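Local coordinates for SCARECROW-LIKE protein 7 (Oryza sativa Japonica Group, PDB 5HYZ) that binds DNA as a probable transcription factor and takes part in plant development and in resistance to environmental stress, at residues 6-11 against 253-258; 41-46 against 257-262; 249-254 against 294-299; 264-269 against 286-291. All blocks are in the same frame, centred on the assembly; numbering follows the deposited sequence.

Contact 1: residues 6-11 against 253-258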
loop_
_atom_site.group_PDB
_atom_site.type_symbol
_atom_site.label_atom_id
_atom_site.label_comp_id
_atom_site.label_asym_id
_atom_site.label_seq_id
_atom_site.Cartn_x
_atom_site.Cartn_y
_atom_site.Cartn_z
ATOM N N GLN A 6 16.853 29.644 9.383
ATOM C CA GLN A 6 16.737 31.109 9.414
ATOM C C GLN A 6 18.044 31.759 8.941
ATOM O O GLN A 6 18.043 32.766 8.232
ATOM C CB GLN A 6 16.366 31.606 10.835
ATOM C CG GLN A 6 14.876 31.395 11.219
ATOM C CD GLN A 6 13.884 31.951 10.179
ATOM O OE1 GLN A 6 13.890 33.144 9.848
ATOM N NE2 GLN A 6 13.034 31.067 9.645
ATOM N N SER A 7 19.167 31.179 9.327
ATOM C CA SER A 7 20.454 31.708 8.834
ATOM C C SER A 7 20.565 31.571 7.334
ATOM O O SER A 7 21.014 32.480 6.663
ATOM C CB SER A 7 21.624 31.004 9.516
ATOM O OG SER A 7 21.473 31.121 10.923
ATOM N N LEU A 8 20.145 30.422 6.794
ATOM C CA LEU A 8 20.094 30.268 5.343
ATOM C C LEU A 8 19.249 31.324 4.630
ATOM O O LEU A 8 19.644 31.908 3.624
ATOM C CB LEU A 8 19.557 28.882 5.042
ATOM C CG LEU A 8 19.788 28.323 3.664
ATOM C CD1 LEU A 8 21.202 28.502 3.174
ATOM C CD2 LEU A 8 19.450 26.860 3.775
ATOM N N LEU A 9 18.051 31.559 5.158
ATOM C CA LEU A 9 17.194 32.588 4.595
ATOM C C LEU A 9 17.858 33.991 4.640
ATOM O O LEU A 9 17.837 34.734 3.644
ATOM C CB LEU A 9 15.839 32.592 5.338
ATOM C CG LEU A 9 14.927 31.370 5.049
ATOM C CD1 LEU A 9 13.853 31.269 6.130
ATOM C CD2 LEU A 9 14.297 31.436 3.616
ATOM N N SER A 10 18.481 34.340 5.758
ATOM C CA SER A 10 19.177 35.646 5.743
ATOM C C SER A 10 20.297 35.655 4.747
ATOM O O SER A 10 20.555 36.683 4.128
ATOM C CB SER A 10 19.720 36.059 7.129
ATOM O OG SER A 10 20.126 34.936 7.852
ATOM N N CYS A 11 20.977 34.520 4.559
ATOM C CA CYS A 11 21.963 34.441 3.493
ATOM C C CYS A 11 21.363 34.773 2.139
ATOM O O CYS A 11 21.931 35.559 1.388
ATOM C CB CYS A 11 22.608 33.032 3.435
ATOM S SG CYS A 11 23.850 32.771 4.731
ATOM N N ASP A 253 12.006 35.326 -3.104
ATOM C CA ASP A 253 10.739 34.601 -2.885
ATOM C C ASP A 253 10.832 33.132 -3.288
ATOM O O ASP A 253 10.308 32.269 -2.571
ATOM C CB ASP A 253 9.584 35.249 -3.662
ATOM C CG ASP A 253 9.155 36.576 -3.067
ATOM O OD1 ASP A 253 9.076 36.647 -1.833
ATOM O OD2 ASP A 253 8.911 37.532 -3.828
ATOM N N ARG A 254 11.486 32.836 -4.414
ATOM C CA ARG A 254 11.594 31.427 -4.849
ATOM C C ARG A 254 12.379 30.656 -3.858
ATOM O O ARG A 254 12.058 29.517 -3.565
ATOM C CB ARG A 254 12.288 31.227 -6.201
ATOM C CG ARG A 254 11.533 31.637 -7.448
ATOM C CD ARG A 254 12.069 30.914 -8.678
ATOM N NE ARG A 254 13.542 30.906 -8.836
ATOM C CZ ARG A 254 14.264 31.948 -9.251
ATOM N NH1 ARG A 254 13.687 33.123 -9.527
ATOM N NH2 ARG A 254 15.581 31.826 -9.392
ATOM N N PHE A 255 13.476 31.250 -3.389
ATOM C CA PHE A 255 14.280 30.572 -2.357
ATOM C C PHE A 255 13.490 30.281 -1.112
ATOM O O PHE A 255 13.538 29.159 -0.580
ATOM C CB PHE A 255 15.546 31.436 -2.077
ATOM C CG PHE A 255 16.566 30.766 -1.190
ATOM C CD1 PHE A 255 16.330 30.652 0.185
ATOM C CD2 PHE A 255 17.767 30.313 -1.723
ATOM C CE1 PHE A 255 17.264 30.071 1.009
ATOM C CE2 PHE A 255 18.730 29.724 -0.904
ATOM C CZ PHE A 255 18.470 29.610 0.474
ATOM N N ALA A 256 12.733 31.263 -0.610
ATOM C CA ALA A 256 11.903 30.997 0.550
ATOM C C ALA A 256 10.795 29.913 0.327
ATOM O O ALA A 256 10.563 29.060 1.179
ATOM C CB ALA A 256 11.244 32.309 1.030
ATOM N N ASN A 257 10.141 29.992 -0.834
ATOM C CA ASN A 257 9.072 29.048 -1.183
ATOM C C ASN A 257 9.641 27.616 -1.249
ATOM O O ASN A 257 9.090 26.652 -0.721
ATOM C CB ASN A 257 8.483 29.452 -2.546
ATOM C CG ASN A 257 7.690 30.766 -2.494
ATOM O OD1 ASN A 257 7.439 31.280 -1.417
ATOM N ND2 ASN A 257 7.339 31.327 -3.660
ATOM N N ALA A 258 10.754 27.502 -1.966
ATOM C CA ALA A 258 11.420 26.214 -2.145
ATOM C C ALA A 258 11.884 25.665 -0.810
ATOM O O ALA A 258 11.714 24.485 -0.533
ATOM C CB ALA A 258 12.620 26.342 -3.170
#
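L8 and L9 of helix 3-16 meet F255 and A256 of helix 251-272 in the helix bundle that accompanies the Rossmann-like core of this GRAS domain. The two helices run antiparallel, with segment axes 163° apart and 10.4 Å from each other. The CA atoms of L9 and A256 come to 6.8 Å, an approach that goes with the small alanine, while beside it the larger F255 bridges the space between the axes. Its CG is anti to the backbone N (chi1 -171°), which sends the ring out toward helix 3-16 with the CZ end leading. The ring is met at its rim: L8 CG sits in the ring plane, 3.7 Å from F255 CZ, and the two side chains cross at about a right angle. Farther back along the same ring, L9 CD2 touches F255 CD1 at 4.1 Å, also near the ring plane. The same methyl lies 3.9 Å from A256 CA, so a single branch of L9 fills the angle between the phenyl and the helix backbone. Alanine suits this place because its small CB lets that methyl come close to the main chain. Across the pair the contact is wholly apolar. F47 of helix 39-57 approaches F255 edge-to-face, and V29 of helix 23-32 touches L8, which ties four helices together. This is apolar packing between antiparallel helices of a bundle, partly buried here.

Contact 2: residues 41-46 against 257-262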
loop_
_atom_site.group_PDB
_atom_site.type_symbol
_atom_site.label_atom_id
_atom_site.label_comp_id
_atom_site.label_asym_id
_atom_site.label_seq_id
_atom_site.Cartn_x
_atom_site.Cartn_y
_atom_site.Cartn_z
ATOM N N GLU A 41 19.306 19.885 8.729
ATOM C CA GLU A 41 20.731 19.841 8.341
ATOM C C GLU A 41 20.938 19.380 6.908
ATOM O O GLU A 41 21.778 19.934 6.186
ATOM C CB GLU A 41 21.539 18.933 9.297
ATOM C CG GLU A 41 21.568 19.502 10.732
ATOM C CD GLU A 41 22.108 18.509 11.763
ATOM O OE1 GLU A 41 21.930 17.286 11.590
ATOM O OE2 GLU A 41 22.723 18.970 12.738
ATOM N N ARG A 42 20.191 18.362 6.481
ATOM C CA ARG A 42 20.300 17.889 5.112
ATOM C C ARG A 42 19.784 18.933 4.125
ATOM O O ARG A 42 20.379 19.203 3.076
ATOM C CB ARG A 42 19.544 16.558 4.971
ATOM C CG ARG A 42 20.210 15.515 5.854
ATOM C CD ARG A 42 19.394 14.383 6.380
ATOM N NE ARG A 42 19.445 13.252 5.508
ATOM C CZ ARG A 42 19.832 12.013 5.807
ATOM N NH1 ARG A 42 20.279 11.634 6.995
ATOM N NH2 ARG A 42 19.803 11.142 4.824
ATOM N N LEU A 43 18.639 19.512 4.484
ATOM C CA LEU A 43 18.033 20.559 3.673
ATOM C C LEU A 43 19.007 21.739 3.462
ATOM O O LEU A 43 19.235 22.201 2.343
ATOM C CB LEU A 43 16.715 21.014 4.347
ATOM C CG LEU A 43 15.923 22.077 3.585
ATOM C CD1 LEU A 43 15.182 21.437 2.430
ATOM C CD2 LEU A 43 14.935 22.732 4.511
ATOM N N ALA A 44 19.583 22.223 4.548
ATOM C CA ALA A 44 20.568 23.296 4.436
ATOM C C ALA A 44 21.774 22.878 3.602
ATOM O O ALA A 44 22.329 23.685 2.865
ATOM C CB ALA A 44 21.024 23.739 5.831
ATOM N N PHE A 45 22.172 21.616 3.703
ATOM C CA PHE A 45 23.269 21.161 2.854
ATOM C C PHE A 45 23.000 21.393 1.366
ATOM O O PHE A 45 23.827 22.000 0.651
ATOM C CB PHE A 45 23.566 19.673 3.142
ATOM C CG PHE A 45 24.611 19.077 2.226
ATOM C CD1 PHE A 45 25.954 19.110 2.582
ATOM C CD2 PHE A 45 24.256 18.502 1.024
ATOM C CE1 PHE A 45 26.931 18.579 1.739
ATOM C CE2 PHE A 45 25.228 17.954 0.152
ATOM C CZ PHE A 45 26.581 17.996 0.525
ATOM N N TYR A 46 21.833 20.935 0.881
ATOM C CA TYR A 46 21.592 21.068 -0.553
ATOM C C TYR A 46 21.316 22.515 -0.947
ATOM O O TYR A 46 21.729 22.965 -2.021
ATOM C CB TYR A 46 20.435 20.163 -0.981
ATOM C CG TYR A 46 20.838 18.721 -0.767
ATOM C CD1 TYR A 46 21.751 18.107 -1.637
ATOM C CD2 TYR A 46 20.344 17.986 0.308
ATOM C CE1 TYR A 46 22.147 16.790 -1.445
ATOM C CE2 TYR A 46 20.743 16.680 0.503
ATOM C CZ TYR A 46 21.657 16.102 -0.368
ATOM O OH TYR A 46 22.046 14.804 -0.146
ATOM N N ASN A 257 10.141 29.992 -0.834
ATOM C CA ASN A 257 9.072 29.048 -1.183
ATOM C C ASN A 257 9.641 27.616 -1.249
ATOM O O ASN A 257 9.090 26.652 -0.721
ATOM C CB ASN A 257 8.483 29.452 -2.546
ATOM C CG ASN A 257 7.690 30.766 -2.494
ATOM O OD1 ASN A 257 7.439 31.280 -1.417
ATOM N ND2 ASN A 257 7.339 31.327 -3.660
ATOM N N ALA A 258 10.754 27.502 -1.966
ATOM C CA ALA A 258 11.420 26.214 -2.145
ATOM C C ALA A 258 11.884 25.665 -0.810
ATOM O O ALA A 258 11.714 24.485 -0.533
ATOM C CB ALA A 258 12.620 26.342 -3.170
ATOM N N LEU A 259 12.468 26.515 0.030
ATOM C CA LEU A 259 12.978 26.026 1.317
ATOM C C LEU A 259 11.864 25.470 2.186
ATOM O O LEU A 259 11.992 24.418 2.786
ATOM C CB LEU A 259 13.726 27.131 2.072
ATOM C CG LEU A 259 14.511 26.613 3.278
ATOM C CD1 LEU A 259 15.703 25.755 2.818
ATOM C CD2 LEU A 259 14.964 27.808 4.092
ATOM N N SER A 260 10.730 26.161 2.212
ATOM C CA SER A 260 9.607 25.666 3.011
ATOM C C SER A 260 9.010 24.338 2.467
ATOM O O SER A 260 8.749 23.357 3.201
ATOM C CB SER A 260 8.523 26.748 3.057
ATOM O OG SER A 260 7.338 26.156 3.540
ATOM N N TYR A 261 8.822 24.313 1.151
ATOM C CA TYR A 261 8.347 23.106 0.468
ATOM C C TYR A 261 9.261 21.874 0.699
ATOM O O TYR A 261 8.837 20.771 1.138
ATOM C CB TYR A 261 8.217 23.438 -1.014
ATOM C CG TYR A 261 7.898 22.274 -1.912
ATOM C CD1 TYR A 261 6.614 21.686 -1.961
ATOM C CD2 TYR A 261 8.860 21.783 -2.733
ATOM C CE1 TYR A 261 6.390 20.594 -2.810
ATOM C CE2 TYR A 261 8.617 20.734 -3.584
ATOM C CZ TYR A 261 7.401 20.151 -3.609
ATOM O OH TYR A 261 7.332 19.106 -4.511
ATOM N N TYR A 262 10.551 22.051 0.417
ATOM C CA TYR A 262 11.470 20.931 0.588
ATOM C C TYR A 262 11.666 20.577 2.071
ATOM O O TYR A 262 11.939 19.428 2.394
ATOM C CB TYR A 262 12.812 21.237 -0.131
ATOM C CG TYR A 262 12.663 20.935 -1.610
ATOM C CD1 TYR A 262 12.577 19.617 -2.059
ATOM C CD2 TYR A 262 12.510 21.969 -2.547
ATOM C CE1 TYR A 262 12.356 19.342 -3.395
ATOM C CE2 TYR A 262 12.330 21.703 -3.862
ATOM C CZ TYR A 262 12.239 20.365 -4.280
ATOM O OH TYR A 262 12.006 20.071 -5.592
#
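Between residues 41-46 and 257-262 the backbones come nearest at L43 and Y262, CA to CA 7.3 Å. Their helices, 39-57 and 251-272, both belong to the helix bundle of the GRAS domain; the first lies in the predicted LRI leucine repeat and the second in the predicted PFYRE region. Within 41-46, L43 makes the side-chain contacts with 257-262. It points at helix 251-272 and forks, each methyl taking a different partner. CD2 of L43 comes within 3.5 Å of L259 CD1, methyl against methyl, and this pair is tight for carbon atoms. With chi1 at -169°, L259 extends its CG opposite the backbone N, which swings the branch toward L43. The two leucines also mesh deeper, L43 CG lying 3.8 Å from L259 CD1. Leucine suits both places, since a forked end can fill two directions from one helix position. The tyrosine is used differently: its CB bond starts toward L43, but its ring then leads away, toward R291 and I292 of helix 278-296, so only the root of the side chain is met. L5 of helix 3-16 touches L43 as well, and L8 and L9 touch L259, closing the bundle around the leucine pair. The other fork of L43 ends against the tyrosine's base, with CD1 3.5 Å from Y262 CB and 3.6 Å from Y262 C.

Contact 3: residues 249-254 against 294-299; sequences AGFVDR and RAVGPE
The carbonyl oxygen of A295 is gripped by two nitrogens of R254, where the start of helix 251-272 meets the last turn of helix 278-296 in the helix bundle. R254 NE donates to A295 O at 2.9 Å, nearly straight (161°) and in the carbonyl plane. NH2 adds a longer, more bent bond of 3.2 Å to the same atom. The grip is side-on, with the oxygen in the guanidinium plane. At a different edge of the guanidinium, beside CD, NH1 donates to A249 O at 3.1 Å, so the planar group is held at two points and its rotation is fixed. A bend at chi3 (-47°) turns the long chain back for this. Arginine suits the place because its several N-H groups can serve a carbonyl near a helix end, while E300 forms a salt bridge with NH2 and probably offsets the arginine's charge. A water lies beside NH2, held by a weak bond, and close to G297 O and E299 O. Nearby, F251 turns its ring edge to the main chain. F251 CE1 is 4.2 Å from V296 CG2 and stands 3.6 Å from V296 O, a buried oxygen without a hydrogen-bonding partner in the model.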
loop_
_atom_site.group_PDB
_atom_site.type_symbol
_atom_site.label_atom_id
_atom_site.label_comp_id
_atom_site.label_asym_id
_atom_site.label_seq_id
_atom_site.Cartn_x
_atom_site.Cartn_y
_atom_site.Cartn_z
ATOM N N ALA A 249 8.184 34.022 -9.763
ATOM C CA ALA A 249 8.574 34.770 -8.582
ATOM C C ALA A 249 10.098 35.084 -8.687
ATOM O O ALA A 249 10.847 34.389 -9.401
ATOM C CB ALA A 249 8.264 34.008 -7.331
ATOM N N GLY A 250 10.543 36.132 -8.007
ATOM C CA GLY A 250 11.952 36.503 -8.077
ATOM C C GLY A 250 12.746 35.605 -7.144
ATOM O O GLY A 250 12.175 34.802 -6.383
ATOM N N PHE A 251 14.067 35.746 -7.189
ATOM C CA PHE A 251 14.937 34.814 -6.472
ATOM C C PHE A 251 14.678 34.743 -4.984
ATOM O O PHE A 251 14.603 33.655 -4.441
ATOM C CB PHE A 251 16.416 35.158 -6.689
ATOM C CG PHE A 251 17.327 34.405 -5.766
ATOM C CD1 PHE A 251 17.609 33.064 -6.013
ATOM C CD2 PHE A 251 17.880 35.021 -4.641
ATOM C CE1 PHE A 251 18.460 32.333 -5.132
ATOM C CE2 PHE A 251 18.717 34.309 -3.775
ATOM C CZ PHE A 251 19.012 32.964 -4.046
ATOM N N VAL A 252 14.550 35.861 -4.274
ATOM C CA VAL A 252 14.403 35.736 -2.819
ATOM C C VAL A 252 13.097 35.008 -2.403
ATOM O O VAL A 252 13.076 34.154 -1.483
ATOM C CB VAL A 252 14.447 37.121 -2.123
ATOM C CG1 VAL A 252 14.027 37.024 -0.672
ATOM C CG2 VAL A 252 15.853 37.754 -2.257
ATOM N N ASP A 253 12.006 35.326 -3.104
ATOM C CA ASP A 253 10.739 34.601 -2.885
ATOM C C ASP A 253 10.832 33.132 -3.288
ATOM O O ASP A 253 10.308 32.269 -2.571
ATOM C CB ASP A 253 9.584 35.249 -3.662
ATOM C CG ASP A 253 9.155 36.576 -3.067
ATOM O OD1 ASP A 253 9.076 36.647 -1.833
ATOM O OD2 ASP A 253 8.911 37.532 -3.828
ATOM N N ARG A 254 11.486 32.836 -4.414
ATOM C CA ARG A 254 11.594 31.427 -4.849
ATOM C C ARG A 254 12.379 30.656 -3.858
ATOM O O ARG A 254 12.058 29.517 -3.565
ATOM C CB ARG A 254 12.288 31.227 -6.201
ATOM C CG ARG A 254 11.533 31.637 -7.448
ATOM C CD ARG A 254 12.069 30.914 -8.678
ATOM N NE ARG A 254 13.542 30.906 -8.836
ATOM C CZ ARG A 254 14.264 31.948 -9.251
ATOM N NH1 ARG A 254 13.687 33.123 -9.527
ATOM N NH2 ARG A 254 15.581 31.826 -9.392
ATOM N N ARG A 294 18.098 23.586 -9.634
ATOM C CA ARG A 294 17.447 24.235 -10.745
ATOM C C ARG A 294 16.666 25.465 -10.285
ATOM O O ARG A 294 16.627 26.464 -10.993
ATOM C CB ARG A 294 16.553 23.246 -11.488
ATOM C CG ARG A 294 17.369 22.070 -11.955
ATOM C CD ARG A 294 16.763 21.285 -13.067
ATOM N NE ARG A 294 17.627 20.149 -13.375
ATOM C CZ ARG A 294 17.472 18.923 -12.881
ATOM N NH1 ARG A 294 16.453 18.647 -12.058
ATOM N NH2 ARG A 294 18.335 17.968 -13.221
ATOM N N ALA A 295 16.099 25.413 -9.095
ATOM C CA ALA A 295 15.204 26.484 -8.671
ATOM C C ALA A 295 15.947 27.682 -8.098
ATOM O O ALA A 295 15.461 28.812 -8.202
ATOM C CB ALA A 295 14.235 25.971 -7.645
ATOM N N VAL A 296 17.100 27.410 -7.478
ATOM C CA VAL A 296 17.761 28.382 -6.626
ATOM C C VAL A 296 19.250 28.547 -6.992
ATOM O O VAL A 296 19.986 29.337 -6.388
ATOM C CB VAL A 296 17.472 27.914 -5.165
ATOM C CG1 VAL A 296 18.678 27.780 -4.282
ATOM C CG2 VAL A 296 16.337 28.716 -4.594
ATOM N N GLY A 297 19.668 27.837 -8.031
ATOM C CA GLY A 297 21.043 27.853 -8.494
ATOM C C GLY A 297 21.314 28.987 -9.458
ATOM O O GLY A 297 20.583 29.957 -9.491
ATOM N N PRO A 298 22.379 28.858 -10.265
ATOM C CA PRO A 298 22.827 29.947 -11.136
ATOM C C PRO A 298 21.813 30.397 -12.170
ATOM O O PRO A 298 21.694 31.597 -12.439
ATOM C CB PRO A 298 24.057 29.356 -11.825
ATOM C CG PRO A 298 24.014 27.875 -11.569
ATOM C CD PRO A 298 23.328 27.727 -10.254
ATOM N N GLU A 299 21.077 29.449 -12.735
ATOM C CA GLU A 299 20.358 29.742 -13.981
ATOM C C GLU A 299 19.212 30.742 -13.831
ATOM O O GLU A 299 18.464 30.717 -12.840
ATOM C CB GLU A 299 19.834 28.441 -14.601
ATOM C CG GLU A 299 20.933 27.499 -15.072
ATOM C CD GLU A 299 20.376 26.222 -15.666
ATOM O OE1 GLU A 299 19.333 25.732 -15.162
ATOM O OE2 GLU A 299 20.985 25.718 -16.640
HETATM O O HOH W 1 17.756 29.767 -10.312
#

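Contact 4: residues 264-269 against 286-291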
loop_
_atom_site.group_PDB
_atom_site.type_symbol
_atom_site.label_atom_id
_atom_site.label_comp_id
_atom_site.label_asym_id
_atom_site.label_seq_id
_atom_site.Cartn_x
_atom_site.Cartn_y
_atom_site.Cartn_z
ATOM N N SER A 264 9.272 20.367 4.251
ATOM C CA SER A 264 8.219 19.345 4.460
ATOM C C SER A 264 8.568 17.999 3.820
ATOM O O SER A 264 8.431 16.948 4.488
ATOM C CB SER A 264 6.857 19.846 3.926
ATOM O OG SER A 264 6.582 21.106 4.484
ATOM N N LEU A 265 9.018 17.996 2.550
ATOM C CA LEU A 265 9.424 16.731 1.917
ATOM C C LEU A 265 10.529 15.978 2.700
ATOM O O LEU A 265 10.474 14.734 2.905
ATOM C CB LEU A 265 9.945 16.934 0.487
ATOM C CG LEU A 265 8.863 17.244 -0.551
ATOM C CD1 LEU A 265 9.514 17.611 -1.863
ATOM C CD2 LEU A 265 7.951 16.008 -0.694
ATOM N N PHE A 266 11.563 16.727 3.097
ATOM C CA PHE A 266 12.687 16.118 3.841
ATOM C C PHE A 266 12.212 15.530 5.156
ATOM O O PHE A 266 12.658 14.432 5.528
ATOM C CB PHE A 266 13.819 17.151 4.089
ATOM C CG PHE A 266 14.789 17.258 2.925
ATOM C CD1 PHE A 266 14.353 17.680 1.670
ATOM C CD2 PHE A 266 16.135 16.943 3.086
ATOM C CE1 PHE A 266 15.232 17.768 0.598
ATOM C CE2 PHE A 266 17.025 17.033 2.030
ATOM C CZ PHE A 266 16.591 17.450 0.791
ATOM N N GLU A 267 11.339 16.252 5.863
ATOM C CA GLU A 267 10.782 15.738 7.114
ATOM C C GLU A 267 9.961 14.445 6.908
ATOM O O GLU A 267 10.070 13.480 7.696
ATOM C CB GLU A 267 9.930 16.777 7.794
ATOM C CG GLU A 267 10.709 17.893 8.450
ATOM C CD GLU A 267 9.813 18.987 9.019
ATOM O OE1 GLU A 267 8.601 18.689 9.226
ATOM O OE2 GLU A 267 10.302 20.141 9.256
ATOM N N SER A 268 9.160 14.406 5.842
ATOM C CA SER A 268 8.391 13.164 5.576
ATOM C C SER A 268 9.312 11.978 5.226
ATOM O O SER A 268 9.000 10.827 5.518
ATOM C CB SER A 268 7.362 13.423 4.477
ATOM O OG SER A 268 7.961 13.491 3.213
ATOM N N LEU A 269 10.466 12.241 4.625
ATOM C CA LEU A 269 11.414 11.140 4.432
ATOM C C LEU A 269 11.988 10.672 5.764
ATOM O O LEU A 269 12.273 9.483 5.932
ATOM C CB LEU A 269 12.575 11.547 3.512
ATOM C CG LEU A 269 12.300 11.715 2.017
ATOM C CD1 LEU A 269 13.615 11.759 1.229
ATOM C CD2 LEU A 269 11.407 10.606 1.517
ATOM N N TRP A 286 19.853 13.197 -5.705
ATOM C CA TRP A 286 19.656 13.090 -7.134
ATOM C C TRP A 286 18.286 13.504 -7.581
ATOM O O TRP A 286 18.097 13.835 -8.744
ATOM C CB TRP A 286 19.944 11.646 -7.594
ATOM C CG TRP A 286 21.386 11.379 -7.437
ATOM C CD1 TRP A 286 21.998 10.519 -6.551
ATOM C CD2 TRP A 286 22.434 12.065 -8.126
ATOM N NE1 TRP A 286 23.364 10.603 -6.692
ATOM C CE2 TRP A 286 23.657 11.546 -7.649
ATOM C CE3 TRP A 286 22.455 13.060 -9.119
ATOM C CZ2 TRP A 286 24.899 11.992 -8.133
ATOM C CZ3 TRP A 286 23.688 13.507 -9.604
ATOM C CH2 TRP A 286 24.895 12.967 -9.109
HETATM N N MSE A 287 17.315 13.491 -6.681
HETATM C CA MSE A 287 16.006 13.977 -7.099
HETATM C C MSE A 287 15.796 15.367 -6.499
HETATM O O MSE A 287 15.776 16.342 -7.245
HETATM C CB MSE A 287 14.894 13.013 -6.692
HETATM C CG MSE A 287 13.541 13.474 -7.197
HETATM SE SE MSE A 287 12.171 12.109 -6.733
HETATM C CE MSE A 287 12.099 11.160 -8.496
ATOM N N PHE A 288 15.723 15.466 -5.173
ATOM C CA PHE A 288 15.435 16.751 -4.551
ATOM C C PHE A 288 16.595 17.744 -4.735
ATOM O O PHE A 288 16.376 18.909 -5.110
ATOM C CB PHE A 288 15.130 16.592 -3.069
ATOM C CG PHE A 288 13.898 15.748 -2.768
ATOM C CD1 PHE A 288 12.926 15.535 -3.720
ATOM C CD2 PHE A 288 13.730 15.223 -1.515
ATOM C CE1 PHE A 288 11.808 14.767 -3.416
ATOM C CE2 PHE A 288 12.604 14.474 -1.197
ATOM C CZ PHE A 288 11.661 14.256 -2.143
ATOM N N GLY A 289 17.820 17.300 -4.494
ATOM C CA GLY A 289 18.978 18.200 -4.611
ATOM C C GLY A 289 19.150 18.813 -5.982
ATOM O O GLY A 289 19.441 20.018 -6.137
ATOM N N GLU A 290 18.949 18.001 -7.019
ATOM C CA GLU A 290 18.989 18.533 -8.379
ATOM C C GLU A 290 17.870 19.556 -8.639
ATOM O O GLU A 290 18.086 20.576 -9.295
ATOM C CB GLU A 290 18.883 17.402 -9.405
ATOM C CG GLU A 290 20.130 16.526 -9.393
ATOM C CD GLU A 290 21.325 17.312 -9.912
ATOM O OE1 GLU A 290 21.356 17.555 -11.136
ATOM O OE2 GLU A 290 22.158 17.753 -9.085
ATOM N N ARG A 291 16.663 19.275 -8.139
ATOM C CA ARG A 291 15.560 20.229 -8.314
ATOM C C ARG A 291 15.855 21.549 -7.619
ATOM O O ARG A 291 15.559 22.645 -8.142
ATOM C CB ARG A 291 14.255 19.633 -7.783
ATOM C CG ARG A 291 13.769 18.509 -8.723
ATOM C CD ARG A 291 12.650 17.679 -8.088
ATOM N NE ARG A 291 12.292 16.567 -8.994
ATOM C CZ ARG A 291 11.275 15.735 -8.796
ATOM N NH1 ARG A 291 10.513 15.860 -7.713
ATOM N NH2 ARG A 291 11.045 14.765 -9.677
#
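F288 is the bump of this contact, and the hollow it enters is lined by L265, F266 and L269. The segment axes, on helices 251-272 and 278-296, are 12.2 Å apart and run antiparallel at 164°, a wide spacing that the F288 ring bridges. The ring starts from CB with its CG anti to the carbonyl carbon (chi1 -62°) and heads for the opposite helix. L265 covers one face: its CD1 lies 4.2 Å from the F288 ring centroid in a CH-pi contact displaced toward the rim. The F266 side chain runs alongside F288 but points the other way, bringing its CE1 to 3.6 Å from F288 CD2. The two ring planes are inclined at 40°, with centroids 5.7 Å apart. One turn on from L265, L269 closes the hollow with CD1 3.8 Å from F288 CE2. Leucines suit the walls because a forked end can set a methyl over the ring face, as L265 CD1 does, or against CE2, as L269 CD1 does. F266 meets F288 with its CE1 corner, while its ring also packs on L43 and Y46 of helix 39-57. Behind the wall, the S268 hydroxyl donates to L265 O at 2.8 Å, folding a polar group back onto its own helix; Y89 is its second hydrogen-bonding partner. Here F288 is the aromatic wedge between the two arms of an antiparallel alpha-alpha hairpin in the GRAS-domain bundle.

In the fold
All four contacts use helix 251-272, taken at successive levels. Contacts 1 and 2, centred 9 Å apart, bring helices 3-16 and 39-57 onto it, and they merge where L9 CG meets L259 CD2 at 3.7 Å. Contacts 3 and 4 sample two places, 17 Å apart between centres, at which helix 278-296 pairs with it. Contact 3 joins contact 1 through F255 CA and V296 CG2, 3.6 Å apart; contact 4 lies 8 Å, centre to centre, from contact 2, where the Y262 ring packs on F288. Together they make one continuous piece of the GRAS-domain bundle, joining the predicted LRI leucine repeat to the predicted PFYRE region, with contact 3 reaching the start of the predicted SAW region.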